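PDB 4JB3: D-ribitol-5-phosphate phosphatase from Bacteroides thetaiotaomicron, which removes the phosphate group from D-ribitol 5-phosphate and D-ribitol 1-phosphate, and also from the riboflavin precursor 5-amino-6-(5-phospho-D-ribitylamino)uracil. Local coordinates for residues 66-70 with 81-85; 126-132 with 156-162; 169-175 with 197-202. All blocks are in the same frame, centred on the assembly; numbering follows the deposited sequence.

How the contacts relate
The three contacts follow one another along the chain and divide between two parts of a HAD phosphatase. Contact 1 pairs two helices of the helical cap, with its centre about 22 Å from the centre of each of the others; the side chain of F68 nevertheless comes within about 7 Å of a bound glycerol. Contacts 2 and 3 belong to the Rossmann-like core and touch each other: K169 donates from its backbone N to N131 OD1 (2.8 Å) and from NZ to L129 O (3.0 Å). Both also reach D30, which binds the sodium ion and is, by similarity, the nucleophile, through S130 in contact 2 and K169 in contact 3.

Contact 1. Residues 66-70 with 81-85; sequences GIFQE and FRKQL
F68 and F81 form a T-shaped pair between two helices of the helical cap domain of this HAD phosphatase, an antiparallel helix pair whose axes, over these short segments, run at 177° and come no closer than 10.3 Å. At that spacing the backbones stand apart and side chains fill the interval. The edge of F81 is directed at a face of F68, with ring centroids 5.1 Å apart and planes at 78°. F81 CE1 lies over the middle of the F68 ring, while F81 CZ makes the closest approach, 3.6 Å from F68 CE2. F81 reaches across because its CG is anti to the backbone N (chi1 170°), which carries the ring over to helix 66-72. Beyond this pair, F68 also meets F47 edge-to-face and F81 meets W102, tying the two rings into a wider aromatic cluster. Replacing F68 by an alanine is likely to leave the edge of F81 without the ring face it points into and to open a gap beside L85.

Contacts of I67 and L85 flank the rings. I67 points at the other helix and spreads its branches over three partners: its side chain crosses that of F81 at about a right angle, with CG1 near F81 CE1, while CD1 lies 3.7 Å from L85 N and CG2 approaches the side-chain oxygen of Q84. L85 CD1 comes to F68 CZ at 4.1 Å, and the carbonyl oxygen of I67 sits at the edge of the F81 ring, near its plane.

The polar link is made by water at the more exposed border. E70 and Q84 both point their CB across the groove, and their OE1 atoms are bridged by one water that donates to each, at 2.7 Å from E70 OE1 and 2.6 Å from Q84 OE1.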
ATOM      1  N   GLY A  66      -3.985  17.828   3.036  1.00 15.61           N
ATOM      2  CA  GLY A  66      -2.967  18.864   3.137  1.00 13.33           C
ATOM      3  C   GLY A  66      -1.686  18.508   2.401  1.00 14.43           C
ATOM      4  O   GLY A  66      -1.727  17.889   1.334  1.00 13.40           O
ATOM      5  N   ILE A  67      -0.544  18.874   2.976  1.00 13.29           N
ATOM      6  CA  ILE A  67       0.731  18.610   2.323  1.00  9.40           C
ATOM      7  C   ILE A  67       1.042  17.114   2.260  1.00 11.42           C
ATOM      8  O   ILE A  67       1.820  16.667   1.411  1.00 11.13           O
ATOM      9  CB  ILE A  67       1.911  19.376   2.968  1.00 11.11           C
ATOM     10  CG1 ILE A  67       2.083  18.972   4.439  1.00 11.67           C
ATOM     11  CG2 ILE A  67       1.724  20.869   2.810  1.00 11.91           C
ATOM     12  CD1 ILE A  67       3.377  19.493   5.048  1.00 14.51           C
ATOM     13  N   PHE A  68       0.440  16.341   3.158  1.00 10.89           N
ATOM     14  CA  PHE A  68       0.593  14.890   3.131  1.00  9.25           C
ATOM     15  C   PHE A  68      -0.064  14.308   1.888  1.00 12.52           C
ATOM     16  O   PHE A  68       0.524  13.458   1.226  1.00 11.00           O
ATOM     17  CB  PHE A  68       0.049  14.267   4.425  1.00 11.55           C
ATOM     18  CG  PHE A  68       0.866  14.608   5.642  1.00 12.29           C
ATOM     19  CD1 PHE A  68       0.693  15.822   6.299  1.00 18.99           C
ATOM     20  CD2 PHE A  68       1.816  13.711   6.122  1.00 15.41           C
ATOM     21  CE1 PHE A  68       1.463  16.140   7.414  1.00 18.13           C
ATOM     22  CE2 PHE A  68       2.585  14.019   7.237  1.00 18.55           C
ATOM     23  CZ  PHE A  68       2.409  15.238   7.877  1.00 14.67           C
ATOM     24  N   GLN A  69      -1.264  14.784   1.564  1.00 10.83           N
ATOM     25  CA  GLN A  69      -1.916  14.412   0.307  1.00 11.40           C
ATOM     26  C   GLN A  69      -1.106  14.873  -0.894  1.00 11.75           C
ATOM     27  O   GLN A  69      -0.925  14.121  -1.859  1.00 11.31           O
ATOM     28  CB  GLN A  69      -3.318  15.009   0.225  1.00 14.05           C
ATOM     29  CG  GLN A  69      -3.963  14.876  -1.151  1.00 13.58           C
ATOM     30  CD  GLN A  69      -5.430  15.238  -1.136  1.00 18.97           C
ATOM     31  OE1 GLN A  69      -5.898  15.933  -0.236  1.00 26.24           O
ATOM     32  NE2 GLN A  69      -6.173  14.754  -2.128  1.00 20.88           N
ATOM     33  N   GLU A  70      -0.632  16.114  -0.847  1.00 10.99           N
ATOM     34  CA  GLU A  70       0.143  16.648  -1.960  1.00 11.57           C
ATOM     35  C   GLU A  70       1.372  15.792  -2.242  1.00 11.77           C
ATOM     36  O   GLU A  70       1.703  15.534  -3.401  1.00 10.73           O
ATOM     37  CB  GLU A  70       0.519  18.122  -1.732  1.00 13.43           C
ATOM     38  CG  GLU A  70      -0.661  19.063  -1.897  1.00 15.43           C
ATOM     39  CD  GLU A  70      -0.371  20.465  -1.411  1.00 27.16           C
ATOM     40  OE1 GLU A  70       0.776  20.726  -1.006  1.00 30.43           O
ATOM     41  OE2 GLU A  70      -1.294  21.306  -1.427  1.00 34.59           O
ATOM     42  N   PHE A  81       8.062  18.617   0.332  1.00  8.22           N
ATOM     43  CA  PHE A  81       7.305  18.201   1.501  1.00  8.60           C
ATOM     44  C   PHE A  81       8.137  18.379   2.772  1.00  7.18           C
ATOM     45  O   PHE A  81       7.648  18.879   3.790  1.00  9.37           O
ATOM     46  CB  PHE A  81       6.863  16.743   1.351  1.00  8.20           C
ATOM     47  CG  PHE A  81       6.275  16.161   2.606  1.00  8.57           C
ATOM     48  CD1 PHE A  81       4.920  16.301   2.892  1.00  8.68           C
ATOM     49  CD2 PHE A  81       7.080  15.468   3.504  1.00  7.93           C
ATOM     50  CE1 PHE A  81       4.387  15.777   4.066  1.00  9.51           C
ATOM     51  CE2 PHE A  81       6.553  14.938   4.666  1.00  8.91           C
ATOM     52  CZ  PHE A  81       5.207  15.091   4.951  1.00 10.96           C
ATOM     53  N   ARG A  82       9.394  17.948   2.714  1.00  7.35           N
ATOM     54  CA  ARG A  82      10.318  18.103   3.833  1.00  6.72           C
ATOM     55  C   ARG A  82      10.398  19.561   4.283  1.00  9.20           C
ATOM     56  O   ARG A  82      10.328  19.869   5.478  1.00  9.39           O
ATOM     57  CB  ARG A  82      11.712  17.628   3.415  1.00  8.16           C
ATOM     58  CG  ARG A  82      12.771  17.789   4.492  1.00 10.12           C
ATOM     59  CD  ARG A  82      14.153  17.858   3.865  1.00 13.98           C
ATOM     60  NE  ARG A  82      14.273  18.962   2.917  1.00 13.49           N
ATOM     61  CZ  ARG A  82      14.491  20.229   3.269  1.00 15.96           C
ATOM     62  NH1 ARG A  82      14.617  20.559   4.550  1.00 17.10           N
ATOM     63  NH2 ARG A  82      14.582  21.173   2.341  1.00 23.24           N
ATOM     64  N   LYS A  83      10.537  20.460   3.314  1.00  8.24           N
ATOM     65  CA  LYS A  83      10.589  21.888   3.593  1.00  9.71           C
ATOM     66  C   LYS A  83       9.295  22.374   4.259  1.00  9.89           C
ATOM     67  O   LYS A  83       9.330  23.054   5.289  1.00 10.66           O
ATOM     68  CB  LYS A  83      10.860  22.651   2.287  1.00 11.28           C
ATOM     69  CG  LYS A  83      11.240  24.105   2.465  1.00 16.58           C
ATOM     70  CD  LYS A  83      10.029  25.008   2.505  1.00 21.15           C
ATOM     71  CE  LYS A  83      10.460  26.455   2.648  1.00 20.74           C
ATOM     72  NZ  LYS A  83       9.324  27.338   3.015  1.00 24.83           N
ATOM     73  N   GLN A  84       8.152  22.048   3.668  1.00  8.48           N
ATOM     74  CA  GLN A  84       6.888  22.540   4.216  1.00  9.99           C
ATOM     75  C   GLN A  84       6.523  21.910   5.562  1.00  9.85           C
ATOM     76  O   GLN A  84       5.949  22.587   6.419  1.00 12.23           O
ATOM     77  CB  GLN A  84       5.757  22.419   3.187  1.00 12.65           C
ATOM     78  CG  GLN A  84       5.981  23.347   1.992  1.00 16.38           C
ATOM     79  CD  GLN A  84       4.831  23.363   1.005  1.00 24.22           C
ATOM     80  OE1 GLN A  84       3.671  23.206   1.378  1.00 26.62           O
ATOM     81  NE2 GLN A  84       5.151  23.565  -0.265  1.00 23.69           N
ATOM     82  N   LEU A  85       6.864  20.634   5.752  1.00 10.60           N
ATOM     83  CA  LEU A  85       6.688  19.992   7.053  1.00 11.19           C
ATOM     84  C   LEU A  85       7.559  20.682   8.099  1.00 10.55           C
ATOM     85  O   LEU A  85       7.108  20.967   9.208  1.00 11.96           O
ATOM     86  CB  LEU A  85       7.017  18.503   6.968  1.00  9.43           C
ATOM     87  CG  LEU A  85       6.928  17.712   8.272  1.00 10.59           C
ATOM     88  CD1 LEU A  85       5.507  17.718   8.785  1.00 16.15           C
ATOM     89  CD2 LEU A  85       7.417  16.277   8.049  1.00 12.18           C
TER
HETATM   90  O   HOH W   1       1.691  23.196  -0.382  1.00 30.66           O

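Contact 2. Residues 126-132 with 156-162; sequences VYLLSNT and CDKLYLS
Y127 and Y160 stand side by side and point the same way on one face of the parallel sheet of the HAD core, where strands 126-130 and 158-161 are the two strands of a beta-alpha-beta unit whose crossover contains helix 134-140. Both rings have CG anti to the carbonyl carbon (chi1 -56° and -64°), which keeps them abreast. Y127 CD1 approaches the edge of Y160, in its ring plane, 3.9 Å from CE2. Further along this face, L129 CD1 comes across to Y160 CB. The hydroxyl of Y160 and the ammonium of K158 both reach D181, and M178 of helix 172-182 touches both tyrosines.

The other face carries L128, L159 and L161. The fit is tight where L159 CD2 presses on L128 CB at 3.4 Å, and the same methyl lies close to L128 CD2, which in turn meets L161 CD2. L161 CD2 also touches T132 CG2. In one of its two conformers, C156 brings SG near L128 CB.

Between the faces, hydrogen bonds alternate in parallel register, from L128 N to K158 O, Y160 N to L128 O, S130 N to Y160 O and S162 N to S130 O. At the start of the pairing D157 grips V126 twice: its backbone N donates to V126 O (2.7 Å), and its OD2 accepts from V126 N (2.8 Å). R121 takes the other carboxylate oxygen.

At the opposite end the strands run into the active site. S130 OG is hydrogen-bonded to D30, the nucleophile by similarity, and the side chain of N131 turns to K169. S162, whose OG is also bonded to the carbonyl of E72, accepts from the turn that follows N131, with T132 N 2.9 Å from S162 OG.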
ATOM      1  N   VAL A 126      -0.068 -10.222 -10.655  1.00 10.64           N
ATOM      2  CA  VAL A 126      -0.170  -9.544  -9.376  1.00  8.82           C
ATOM      3  C   VAL A 126       0.288  -8.109  -9.541  1.00  9.21           C
ATOM      4  O   VAL A 126       1.360  -7.846 -10.102  1.00  9.93           O
ATOM      5  CB  VAL A 126       0.682 -10.252  -8.310  1.00  8.84           C
ATOM      6  CG1 VAL A 126       0.672  -9.480  -6.998  1.00 10.12           C
ATOM      7  CG2 VAL A 126       0.185 -11.684  -8.115  1.00 11.44           C
ATOM      8  N   TYR A 127      -0.520  -7.177  -9.056  1.00  8.08           N
ATOM      9  CA  TYR A 127      -0.186  -5.760  -9.137  1.00  7.83           C
ATOM     10  C   TYR A 127      -0.331  -5.090  -7.798  1.00  8.03           C
ATOM     11  O   TYR A 127      -1.091  -5.547  -6.939  1.00  9.31           O
ATOM     12  CB  TYR A 127      -1.102  -5.048 -10.138  1.00  8.62           C
ATOM     13  CG  TYR A 127      -1.081  -5.664 -11.506  1.00  8.65           C
ATOM     14  CD1 TYR A 127      -0.053  -5.385 -12.387  1.00 11.77           C
ATOM     15  CD2 TYR A 127      -2.085  -6.529 -11.919  1.00  9.11           C
ATOM     16  CE1 TYR A 127      -0.018  -5.951 -13.632  1.00 12.00           C
ATOM     17  CE2 TYR A 127      -2.066  -7.103 -13.171  1.00 10.56           C
ATOM     18  CZ  TYR A 127      -1.025  -6.802 -14.026  1.00 11.26           C
ATOM     19  OH  TYR A 127      -0.996  -7.365 -15.284  1.00 15.03           O
ATOM     20  N   LEU A 128       0.382  -3.988  -7.615  1.00  7.26           N
ATOM     21  CA  LEU A 128       0.182  -3.153  -6.442  1.00  7.77           C
ATOM     22  C   LEU A 128      -0.518  -1.883  -6.876  1.00  7.94           C
ATOM     23  O   LEU A 128      -0.205  -1.321  -7.930  1.00  8.55           O
ATOM     24  CB  LEU A 128       1.521  -2.792  -5.797  1.00 10.72           C
ATOM     25  CG  LEU A 128       1.469  -2.134  -4.415  1.00 12.50           C
ATOM     26  CD1 LEU A 128       1.494  -3.207  -3.330  1.00 12.89           C
ATOM     27  CD2 LEU A 128       2.609  -1.133  -4.220  1.00 14.47           C
ATOM     28  N   LEU A 129      -1.477  -1.427  -6.077  1.00  6.69           N
ATOM     29  CA  LEU A 129      -2.098  -0.124  -6.317  1.00  9.13           C
ATOM     30  C   LEU A 129      -2.202   0.540  -4.964  1.00  7.66           C
ATOM     31  O   LEU A 129      -2.969   0.091  -4.104  1.00  8.90           O
ATOM     32  CB  LEU A 129      -3.477  -0.280  -6.967  1.00  8.22           C
ATOM     33  CG  LEU A 129      -4.302   0.995  -7.186  1.00  9.81           C
ATOM     34  CD1 LEU A 129      -3.635   1.912  -8.203  1.00 10.13           C
ATOM     35  CD2 LEU A 129      -5.729   0.667  -7.626  1.00 12.25           C
ATOM     36  N   SER A 130      -1.408   1.587  -4.744  1.00  6.49           N
ATOM     37  CA  SER A 130      -1.280   2.110  -3.395  1.00  7.73           C
ATOM     38  C   SER A 130      -1.065   3.600  -3.303  1.00  7.46           C
ATOM     39  O   SER A 130      -0.367   4.209  -4.136  1.00  7.14           O
ATOM     40  CB  SER A 130      -0.139   1.393  -2.666  1.00 16.02           C
ATOM     41  OG  SER A 130      -0.186   1.677  -1.274  1.00 19.09           O
ATOM     42  N   ASN A 131      -1.663   4.182  -2.270  1.00  6.72           N
ATOM     43  CA  ASN A 131      -1.303   5.517  -1.838  1.00  6.55           C
ATOM     44  C   ASN A 131       0.001   5.455  -1.076  1.00 10.94           C
ATOM     45  O   ASN A 131       0.094   4.834  -0.005  1.00 11.58           O
ATOM     46  CB  ASN A 131      -2.368   6.093  -0.915  1.00  6.85           C
ATOM     47  CG  ASN A 131      -3.655   6.384  -1.623  1.00 11.13           C
ATOM     48  OD1 ASN A 131      -3.733   6.331  -2.850  1.00  9.47           O
ATOM     49  ND2 ASN A 131      -4.687   6.701  -0.852  1.00  9.56           N
ATOM     50  N   THR A 132       1.015   6.102  -1.624  1.00  7.11           N
ATOM     51  CA  THR A 132       2.317   6.053  -1.004  1.00  6.52           C
ATOM     52  C   THR A 132       3.152   7.243  -1.443  1.00  6.33           C
ATOM     53  O   THR A 132       2.635   8.183  -2.046  1.00  8.40           O
ATOM     54  CB  THR A 132       3.003   4.672  -1.260  1.00  8.98           C
ATOM     55  OG1 THR A 132       4.141   4.520  -0.402  1.00  9.66           O
ATOM     56  CG2 THR A 132       3.406   4.509  -2.720  1.00 10.99           C
ATOM     57  N   CYS A 156       5.487  -8.354  -7.383  0.54 10.15           N
ATOM     58  CA  CYS A 156       4.446  -7.890  -8.303  0.54  9.65           C
ATOM     59  C   CYS A 156       4.935  -7.816  -9.745  0.54 10.44           C
ATOM     60  O   CYS A 156       6.143  -7.727 -10.003  0.54 12.74           O
ATOM     61  CB  CYS A 156       3.950  -6.498  -7.903  0.54  9.66           C
ATOM     62  SG  CYS A 156       3.454  -6.294  -6.189  0.54 13.89           S
ATOM     63  N   ASP A 157       3.993  -7.836 -10.685  1.00 10.64           N
ATOM     64  CA  ASP A 157       4.327  -7.588 -12.071  1.00  9.79           C
ATOM     65  C   ASP A 157       4.570  -6.108 -12.323  1.00 10.76           C
ATOM     66  O   ASP A 157       5.469  -5.741 -13.095  1.00 13.40           O
ATOM     67  CB  ASP A 157       3.224  -8.127 -12.976  1.00  9.21           C
ATOM     68  CG  ASP A 157       3.154  -9.644 -12.953  1.00 13.18           C
ATOM     69  OD1 ASP A 157       4.088 -10.289 -13.463  1.00 20.63           O
ATOM     70  OD2 ASP A 157       2.178 -10.195 -12.409  1.00 17.28           O
ATOM     71  N   LYS A 158       3.785  -5.260 -11.664  1.00  8.90           N
ATOM     72  CA  LYS A 158       3.956  -3.809 -11.760  1.00  8.79           C
ATOM     73  C   LYS A 158       3.390  -3.109 -10.532  1.00  9.19           C
ATOM     74  O   LYS A 158       2.397  -3.569  -9.954  1.00  9.46           O
ATOM     75  CB  LYS A 158       3.285  -3.258 -13.029  1.00 11.94           C
ATOM     76  CG  LYS A 158       3.503  -1.759 -13.240  1.00 11.70           C
ATOM     77  CD  LYS A 158       3.250  -1.347 -14.679  1.00 11.58           C
ATOM     78  CE  LYS A 158       3.461   0.153 -14.873  1.00 14.91           C
ATOM     79  NZ  LYS A 158       3.395   0.523 -16.326  1.00 18.65           N
ATOM     80  N   LEU A 159       4.034  -2.009 -10.140  1.00 10.87           N
ATOM     81  CA  LEU A 159       3.584  -1.145  -9.053  1.00  9.53           C
ATOM     82  C   LEU A 159       2.891   0.098  -9.609  1.00  9.90           C
ATOM     83  O   LEU A 159       3.462   0.818 -10.437  1.00 14.09           O
ATOM     84  CB  LEU A 159       4.781  -0.674  -8.227  1.00 13.77           C
ATOM     85  CG  LEU A 159       5.665  -1.728  -7.563  1.00 18.56           C
ATOM     86  CD1 LEU A 159       6.838  -1.073  -6.855  1.00 22.98           C
ATOM     87  CD2 LEU A 159       4.855  -2.462  -6.562  1.00 29.65           C
ATOM     88  N   TYR A 160       1.677   0.359  -9.145  1.00  8.08           N
ATOM     89  CA  TYR A 160       0.982   1.596  -9.469  1.00  7.64           C
ATOM     90  C   TYR A 160       0.939   2.445  -8.207  1.00  7.45           C
ATOM     91  O   TYR A 160       0.216   2.148  -7.249  1.00  8.91           O
ATOM     92  CB  TYR A 160      -0.427   1.317 -10.008  1.00  7.39           C
ATOM     93  CG  TYR A 160      -0.402   0.558 -11.315  1.00  7.75           C
ATOM     94  CD1 TYR A 160      -0.301   1.230 -12.518  1.00 10.15           C
ATOM     95  CD2 TYR A 160      -0.432  -0.838 -11.347  1.00  8.42           C
ATOM     96  CE1 TYR A 160      -0.263   0.543 -13.724  1.00  9.16           C
ATOM     97  CE2 TYR A 160      -0.393  -1.531 -12.554  1.00 11.11           C
ATOM     98  CZ  TYR A 160      -0.311  -0.839 -13.732  1.00  8.53           C
ATOM     99  OH  TYR A 160      -0.269  -1.521 -14.930  1.00 10.70           O
ATOM    100  N   LEU A 161       1.725   3.516  -8.225  1.00  7.08           N
ATOM    101  CA  LEU A 161       1.997   4.321  -7.032  1.00  8.39           C
ATOM    102  C   LEU A 161       1.353   5.687  -7.183  1.00  7.69           C
ATOM    103  O   LEU A 161       1.591   6.387  -8.174  1.00  8.42           O
ATOM    104  CB  LEU A 161       3.517   4.484  -6.863  1.00  9.79           C
ATOM    105  CG  LEU A 161       4.319   3.175  -6.862  1.00 11.11           C
ATOM    106  CD1 LEU A 161       5.814   3.453  -6.742  1.00 17.62           C
ATOM    107  CD2 LEU A 161       3.845   2.285  -5.724  1.00 14.17           C
ATOM    108  N   SER A 162       0.555   6.075  -6.190  1.00  6.82           N
ATOM    109  CA  SER A 162      -0.186   7.336  -6.253  1.00  6.54           C
ATOM    110  C   SER A 162       0.678   8.540  -6.639  1.00  7.82           C
ATOM    111  O   SER A 162       0.272   9.360  -7.464  1.00  7.56           O
ATOM    112  CB  SER A 162      -0.873   7.603  -4.912  1.00  7.02           C
ATOM    113  OG  SER A 162       0.094   7.718  -3.881  1.00  7.55           O
TER

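Contact 3. Residues 169-175 with 197-202; sequences KPAPEIF and SNIHIG
K169 and N198 cross at about a right angle, the lysine methylenes passing the amide at close range. The amide oxygen faces the start of the lysine chain, with N198 OD1 3.2 Å from K169 CB and also near P170 CB, while ND2 lies alongside CE. With CG anti to the carbonyl carbon (chi1 -62°) and a bend at chi3 (-71°) between two extended torsions, the lysine chain passes the amide. Its NZ forms salt bridges with D30 and D193, and N198 ND2 is hydrogen-bonded to that same D193, so one carboxylate fixes both polar ends. In HAD phosphatases a lysine in this setting typically stabilises the negative charge around the nucleophile, and K169 is consistent with that role.

P170 follows a cis peptide bond, and its ring is turned against S197 and N198. I201 supplies the apolar half of the contact. Its CG1 is anti to the backbone N (chi1 -179°), sending CD1 out to P172 CG at 3.9 Å and leaving CG2 to meet the F175 ring, 3.4 Å from CE1. The ring also approaches G202, with F175 CE2 4.2 Å from G202 CA.

The segments thus join the start of helix 172-182 to helix 196-204, with strand 189-192 contributing F191 edge-to-face to F175 and strand 125-130 packing L129 against I174 and F175.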
ATOM      1  N   LYS A 169      -6.123   7.075  -4.149  1.00  8.50           N
ATOM      2  CA  LYS A 169      -7.361   6.349  -3.860  1.00  8.69           C
ATOM      3  C   LYS A 169      -8.055   7.119  -2.739  1.00  9.34           C
ATOM      4  O   LYS A 169      -7.387   7.591  -1.817  1.00 10.58           O
ATOM      5  CB  LYS A 169      -7.050   4.923  -3.393  1.00  9.24           C
ATOM      6  CG  LYS A 169      -6.330   4.058  -4.436  1.00 11.21           C
ATOM      7  CD  LYS A 169      -6.174   2.624  -3.913  1.00 15.65           C
ATOM      8  CE  LYS A 169      -5.157   2.614  -2.813  1.00 19.62           C
ATOM      9  NZ  LYS A 169      -4.952   1.263  -2.251  1.00 13.09           N
ATOM     10  N   PRO A 170      -9.389   7.226  -2.786  1.00  8.30           N
ATOM     11  CA  PRO A 170     -10.305   6.493  -3.666  1.00  9.64           C
ATOM     12  C   PRO A 170     -10.670   7.219  -4.960  1.00  9.62           C
ATOM     13  O   PRO A 170     -11.734   6.937  -5.506  1.00 11.95           O
ATOM     14  CB  PRO A 170     -11.545   6.335  -2.783  1.00 10.20           C
ATOM     15  CG  PRO A 170     -11.586   7.639  -2.029  1.00 12.46           C
ATOM     16  CD  PRO A 170     -10.130   7.995  -1.766  1.00 12.03           C
ATOM     17  N   ALA A 171      -9.820   8.112  -5.454  1.00 10.18           N
ATOM     18  CA  ALA A 171     -10.113   8.775  -6.726  1.00 12.26           C
ATOM     19  C   ALA A 171     -10.251   7.737  -7.835  1.00 12.11           C
ATOM     20  O   ALA A 171      -9.364   6.890  -8.001  1.00 12.84           O
ATOM     21  CB  ALA A 171      -9.019   9.766  -7.075  1.00 12.73           C
ATOM     22  N   PRO A 172     -11.357   7.794  -8.595  1.00 12.15           N
ATOM     23  CA  PRO A 172     -11.552   6.815  -9.666  1.00 16.16           C
ATOM     24  C   PRO A 172     -10.411   6.876 -10.679  1.00 14.08           C
ATOM     25  O   PRO A 172     -10.107   5.861 -11.304  1.00 14.01           O
ATOM     26  CB  PRO A 172     -12.863   7.262 -10.322  1.00 20.42           C
ATOM     27  CG  PRO A 172     -13.581   8.028  -9.266  1.00 26.40           C
ATOM     28  CD  PRO A 172     -12.507   8.704  -8.457  1.00 16.35           C
ATOM     29  N   GLU A 173      -9.780   8.040 -10.822  1.00 13.86           N
ATOM     30  CA  GLU A 173      -8.743   8.231 -11.833  1.00 13.79           C
ATOM     31  C   GLU A 173      -7.543   7.291 -11.665  1.00 13.79           C
ATOM     32  O   GLU A 173      -6.945   6.874 -12.656  1.00 15.51           O
ATOM     33  CB  GLU A 173      -8.266   9.686 -11.836  1.00 14.80           C
ATOM     34  CG  GLU A 173      -9.320  10.701 -12.296  1.00 20.07           C
ATOM     35  CD  GLU A 173     -10.075  11.345 -11.147  1.00 23.87           C
ATOM     36  OE1 GLU A 173     -10.298  10.672 -10.121  1.00 18.93           O
ATOM     37  OE2 GLU A 173     -10.440  12.535 -11.269  1.00 27.65           O
ATOM     38  N   ILE A 174      -7.177   6.964 -10.430  1.00 11.82           N
ATOM     39  CA  ILE A 174      -6.009   6.107 -10.229  1.00 10.94           C
ATOM     40  C   ILE A 174      -6.343   4.669 -10.650  1.00 11.86           C
ATOM     41  O   ILE A 174      -5.522   3.983 -11.259  1.00 10.99           O
ATOM     42  CB  ILE A 174      -5.425   6.208  -8.796  1.00 11.98           C
ATOM     43  CG1 ILE A 174      -4.012   5.622  -8.754  1.00 13.10           C
ATOM     44  CG2 ILE A 174      -6.342   5.552  -7.764  1.00 13.10           C
ATOM     45  CD1 ILE A 174      -3.391   5.649  -7.364  1.00 12.15           C
ATOM     46  N   PHE A 175      -7.572   4.244 -10.379  1.00  9.72           N
ATOM     47  CA  PHE A 175      -8.034   2.929 -10.807  1.00 10.81           C
ATOM     48  C   PHE A 175      -8.103   2.872 -12.327  1.00 14.55           C
ATOM     49  O   PHE A 175      -7.720   1.878 -12.944  1.00 14.75           O
ATOM     50  CB  PHE A 175      -9.420   2.657 -10.248  1.00 12.02           C
ATOM     51  CG  PHE A 175      -9.444   2.376  -8.774  1.00 13.65           C
ATOM     52  CD1 PHE A 175      -9.540   3.411  -7.856  1.00 12.29           C
ATOM     53  CD2 PHE A 175      -9.395   1.072  -8.304  1.00 12.10           C
ATOM     54  CE1 PHE A 175      -9.572   3.151  -6.489  1.00 13.60           C
ATOM     55  CE2 PHE A 175      -9.434   0.805  -6.952  1.00 13.44           C
ATOM     56  CZ  PHE A 175      -9.523   1.841  -6.041  1.00 12.12           C
ATOM     57  N   SER A 197     -13.607   2.997   1.647  1.00  8.78           N
ATOM     58  CA  SER A 197     -13.886   3.876   0.512  1.00  7.68           C
ATOM     59  C   SER A 197     -13.232   3.334  -0.752  1.00  7.86           C
ATOM     60  O   SER A 197     -13.818   3.391  -1.834  1.00  8.37           O
ATOM     61  CB  SER A 197     -13.411   5.302   0.786  1.00 11.02           C
ATOM     62  OG  SER A 197     -14.155   5.889   1.843  1.00 19.36           O
ATOM     63  N   ASN A 198     -12.028   2.780  -0.621  1.00  7.88           N
ATOM     64  CA  ASN A 198     -11.334   2.224  -1.776  1.00  9.07           C
ATOM     65  C   ASN A 198     -12.067   1.002  -2.308  1.00  8.45           C
ATOM     66  O   ASN A 198     -12.194   0.819  -3.523  1.00  7.69           O
ATOM     67  CB  ASN A 198      -9.906   1.824  -1.392  1.00  8.44           C
ATOM     68  CG  ASN A 198      -9.045   3.008  -1.034  1.00 11.74           C
ATOM     69  OD1 ASN A 198      -9.397   4.160  -1.304  1.00 11.13           O
ATOM     70  ND2 ASN A 198      -7.893   2.736  -0.418  1.00 11.21           N
ATOM     71  N   ILE A 199     -12.526   0.145  -1.399  1.00  6.29           N
ATOM     72  CA  ILE A 199     -13.293  -1.041  -1.772  1.00  6.48           C
ATOM     73  C   ILE A 199     -14.567  -0.650  -2.528  1.00  6.67           C
ATOM     74  O   ILE A 199     -14.915  -1.260  -3.543  1.00  7.95           O
ATOM     75  CB  ILE A 199     -13.617  -1.888  -0.526  1.00  7.38           C
ATOM     76  CG1 ILE A 199     -12.344  -2.554   0.005  1.00  8.36           C
ATOM     77  CG2 ILE A 199     -14.690  -2.932  -0.834  1.00  9.29           C
ATOM     78  CD1 ILE A 199     -11.835  -3.729  -0.845  1.00  9.33           C
ATOM     79  N   HIS A 200     -15.260   0.382  -2.055  1.00  6.18           N
ATOM     80  CA  HIS A 200     -16.503   0.776  -2.699  1.00  7.04           C
ATOM     81  C   HIS A 200     -16.308   1.258  -4.131  1.00  9.39           C
ATOM     82  O   HIS A 200     -17.083   0.890  -5.015  1.00  8.42           O
ATOM     83  CB  HIS A 200     -17.258   1.796  -1.854  1.00  7.43           C
ATOM     84  CG  HIS A 200     -17.674   1.261  -0.520  1.00  7.70           C
ATOM     85  ND1 HIS A 200     -18.274   0.029  -0.372  1.00 11.75           N
ATOM     86  CD2 HIS A 200     -17.583   1.794   0.724  1.00  8.72           C
ATOM     87  CE1 HIS A 200     -18.533  -0.177   0.909  1.00 11.42           C
ATOM     88  NE2 HIS A 200     -18.125   0.877   1.595  1.00 11.29           N
ATOM     89  N   ILE A 201     -15.274   2.060  -4.383  1.00  7.25           N
ATOM     90  CA  ILE A 201     -15.024   2.486  -5.749  1.00  7.66           C
ATOM     91  C   ILE A 201     -14.543   1.309  -6.603  1.00  8.53           C
ATOM     92  O   ILE A 201     -14.945   1.175  -7.760  1.00  8.67           O
ATOM     93  CB  ILE A 201     -14.065   3.693  -5.822  1.00 13.41           C
ATOM     94  CG1 ILE A 201     -13.867   4.121  -7.275  1.00 15.81           C
ATOM     95  CG2 ILE A 201     -12.735   3.378  -5.204  1.00 14.62           C
ATOM     96  CD1 ILE A 201     -15.092   4.763  -7.876  1.00 23.86           C
ATOM     97  N   GLY A 202     -13.733   0.421  -6.030  1.00  8.65           N
ATOM     98  CA  GLY A 202     -13.329  -0.780  -6.748  1.00  8.50           C
ATOM     99  C   GLY A 202     -14.526  -1.602  -7.195  1.00  8.82           C
ATOM    100  O   GLY A 202     -14.599  -2.027  -8.357  1.00  9.23           O
TER